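Local structure of methylmalonate-semialdehyde dehydrogenase (Oceanimonas doudoroffii, 4ZZ7) at residues Ile327-Gln332 against Asn363-Gly368. The protein oxidises methylmalonate semialdehyde as an NAD-dependent, acylating member of the aldehyde dehydrogenase family, probably yielding propionyl-CoA. Sequence-based numbering, arbitrary orientation.
Sequences ITRQHQ and NGFFVG
F365 lies with one ring face against the first turn of helix 329-344, a worked example of how an aromatic side chain can cover the start of a helix. The amide nitrogen of R329 sits over the centre of the ring, 3.4 Å above its plane, and T328 C lies at the same height but nearer the rim, while T328 CA comes within 3.5 Å of F365 CD2. F365 is the centre of an inverse gamma turn, and its chi1 of -33°, with CG beside its own backbone N, lays the ring over the peptide linking T328 to R329. T328, which supplies the carbonyl of that peptide, is also the N-cap: its OG1 accepts from H331 N at 3.0 Å.

Two longer side chains extend from the helix to the loop on both sides of F365, R329 to N363 and Q332 to F366 and V367. R329, bent at chi2 and chi3, passes its CB 3.7 Å from F365 CE1 and turns its guanidinium nearly perpendicular to the ring, the planes 80° apart, with F365 CD1 over one guanidinium face. From there NH2 makes a weak hydrogen bond of 3.3 Å to N363 O. Q332 reaches across with an extended chain: its OE1 lies at the ring edge, its NE2 is 3.1 Å from F366 O, and its CG meets V367 CG2.

Replacing F365 by an alanine would probably uncover the T328-R329 peptide and take away the surface against which R329 lies. The contact joins the helix start to the loop before strand 370-373. Close by, the side chain of I327 touches F151, a residue of the NAD site. Much of the contact is thus ring against backbone and aliphatic atoms, and the guanidinium adds only a weak bond, so packing probably contributes most.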
loop_
_atom_site.group_PDB
_atom_site.type_symbol
_atom_site.label_atom_id
_atom_site.label_comp_id
_atom_site.label_asym_id
_atom_site.label_seq_id
_atom_site.Cartn_x
_atom_site.Cartn_y
_atom_site.Cartn_z
ATOM N N ILE A 327 -27.992 -0.218 -32.058
ATOM C CA ILE A 327 -27.143 -1.300 -32.576
ATOM C C ILE A 327 -27.810 -2.218 -33.616
ATOM O O ILE A 327 -27.159 -2.602 -34.596
ATOM C CB ILE A 327 -26.500 -2.108 -31.397
ATOM C CG1 ILE A 327 -25.460 -3.117 -31.888
ATOM C CG2 ILE A 327 -27.556 -2.839 -30.579
ATOM C CD1 ILE A 327 -24.204 -2.493 -32.440
ATOM N N THR A 328 -29.079 -2.569 -33.389
ATOM C CA THR A 328 -29.837 -3.476 -34.276
ATOM C C THR A 328 -31.281 -3.042 -34.408
ATOM O O THR A 328 -31.786 -2.288 -33.580
ATOM C CB THR A 328 -29.843 -4.953 -33.773
ATOM O OG1 THR A 328 -30.531 -5.059 -32.520
ATOM C CG2 THR A 328 -28.425 -5.516 -33.623
ATOM N N ARG A 329 -31.946 -3.556 -35.441
ATOM C CA ARG A 329 -33.385 -3.328 -35.653
ATOM C C ARG A 329 -34.193 -3.899 -34.498
ATOM O O ARG A 329 -35.159 -3.269 -34.064
ATOM C CB ARG A 329 -33.842 -3.953 -36.980
ATOM C CG ARG A 329 -35.358 -3.961 -37.217
ATOM C CD ARG A 329 -35.708 -3.449 -38.609
ATOM N NE ARG A 329 -35.624 -1.977 -38.666
ATOM C CZ ARG A 329 -35.332 -1.243 -39.746
ATOM N NH1 ARG A 329 -35.072 -1.814 -40.923
ATOM N NH2 ARG A 329 -35.287 0.089 -39.640
ATOM N N GLN A 330 -33.795 -5.089 -34.031
ATOM C CA GLN A 330 -34.406 -5.742 -32.873
ATOM C C GLN A 330 -34.317 -4.844 -31.626
ATOM O O GLN A 330 -35.296 -4.699 -30.879
ATOM C CB GLN A 330 -33.742 -7.097 -32.613
ATOM C CG GLN A 330 -34.419 -7.909 -31.518
ATOM C CD GLN A 330 -33.702 -9.208 -31.221
ATOM O OE1 GLN A 330 -32.528 -9.371 -31.557
ATOM N NE2 GLN A 330 -34.400 -10.141 -30.583
ATOM N N HIS A 331 -33.147 -4.237 -31.423
ATOM C CA HIS A 331 -32.929 -3.340 -30.286
ATOM C C HIS A 331 -33.671 -2.026 -30.444
ATOM O O HIS A 331 -34.099 -1.436 -29.452
ATOM C CB HIS A 331 -31.442 -3.066 -30.052
ATOM C CG HIS A 331 -31.176 -2.347 -28.767
ATOM N ND1 HIS A 331 -31.516 -2.879 -27.542
ATOM C CD2 HIS A 331 -30.650 -1.125 -28.513
ATOM C CE1 HIS A 331 -31.199 -2.019 -26.589
ATOM N NE2 HIS A 331 -30.672 -0.946 -27.152
ATOM N N GLN A 332 -33.803 -1.563 -31.683
ATOM C CA GLN A 332 -34.602 -0.374 -31.980
ATOM C C GLN A 332 -36.056 -0.601 -31.608
ATOM O O GLN A 332 -36.677 0.238 -30.963
ATOM C CB GLN A 332 -34.528 -0.017 -33.471
ATOM C CG GLN A 332 -35.224 1.302 -33.843
ATOM C CD GLN A 332 -35.267 1.560 -35.340
ATOM O OE1 GLN A 332 -34.968 0.678 -36.151
ATOM N NE2 GLN A 332 -35.642 2.770 -35.716
ATOM N N ASN A 363 -33.088 4.558 -43.398
ATOM C CA ASN A 363 -33.937 3.585 -42.649
ATOM C C ASN A 363 -33.054 2.572 -41.869
ATOM O O ASN A 363 -33.258 1.355 -41.924
ATOM C CB ASN A 363 -34.872 2.810 -43.600
ATOM C CG ASN A 363 -34.190 1.606 -44.281
ATOM O OD1 ASN A 363 -32.987 1.611 -44.544
ATOM N ND2 ASN A 363 -34.963 0.567 -44.548
ATOM N N GLY A 364 -32.051 3.085 -41.169
ATOM C CA GLY A 364 -31.261 2.289 -40.247
ATOM C C GLY A 364 -31.877 2.423 -38.876
ATOM O O GLY A 364 -33.002 2.932 -38.751
ATOM N N PHE A 365 -31.142 2.013 -37.842
ATOM C CA PHE A 365 -31.752 1.759 -36.514
ATOM C C PHE A 365 -31.677 2.999 -35.600
ATOM O O PHE A 365 -31.107 2.971 -34.513
ATOM C CB PHE A 365 -31.166 0.488 -35.868
ATOM C CG PHE A 365 -30.802 -0.583 -36.866
ATOM C CD1 PHE A 365 -31.696 -0.967 -37.849
ATOM C CD2 PHE A 365 -29.557 -1.180 -36.838
ATOM C CE1 PHE A 365 -31.354 -1.920 -38.780
ATOM C CE2 PHE A 365 -29.224 -2.152 -37.760
ATOM C CZ PHE A 365 -30.122 -2.517 -38.736
ATOM N N PHE A 366 -32.315 4.072 -36.061
ATOM C CA PHE A 366 -32.217 5.386 -35.452
ATOM C C PHE A 366 -33.351 5.676 -34.488
ATOM O O PHE A 366 -34.520 5.506 -34.831
ATOM C CB PHE A 366 -32.180 6.467 -36.539
ATOM C CG PHE A 366 -30.828 6.618 -37.173
ATOM C CD1 PHE A 366 -29.803 7.258 -36.490
ATOM C CD2 PHE A 366 -30.566 6.095 -38.433
ATOM C CE1 PHE A 366 -28.544 7.380 -37.040
ATOM C CE2 PHE A 366 -29.305 6.221 -38.997
ATOM C CZ PHE A 366 -28.289 6.858 -38.295
ATOM N N VAL A 367 -32.987 6.121 -33.288
ATOM C CA VAL A 367 -33.946 6.615 -32.293
ATOM C C VAL A 367 -33.467 7.977 -31.793
ATOM O O VAL A 367 -32.296 8.165 -31.452
ATOM C CB VAL A 367 -34.090 5.672 -31.079
ATOM C CG1 VAL A 367 -35.087 6.239 -30.069
ATOM C CG2 VAL A 367 -34.513 4.268 -31.518
ATOM N N GLY A 368 -34.386 8.928 -31.749
ATOM C CA GLY A 368 -34.030 10.279 -31.372
ATOM C C GLY A 368 -34.088 10.434 -29.880
ATOM O O GLY A 368 -34.730 9.653 -29.192
#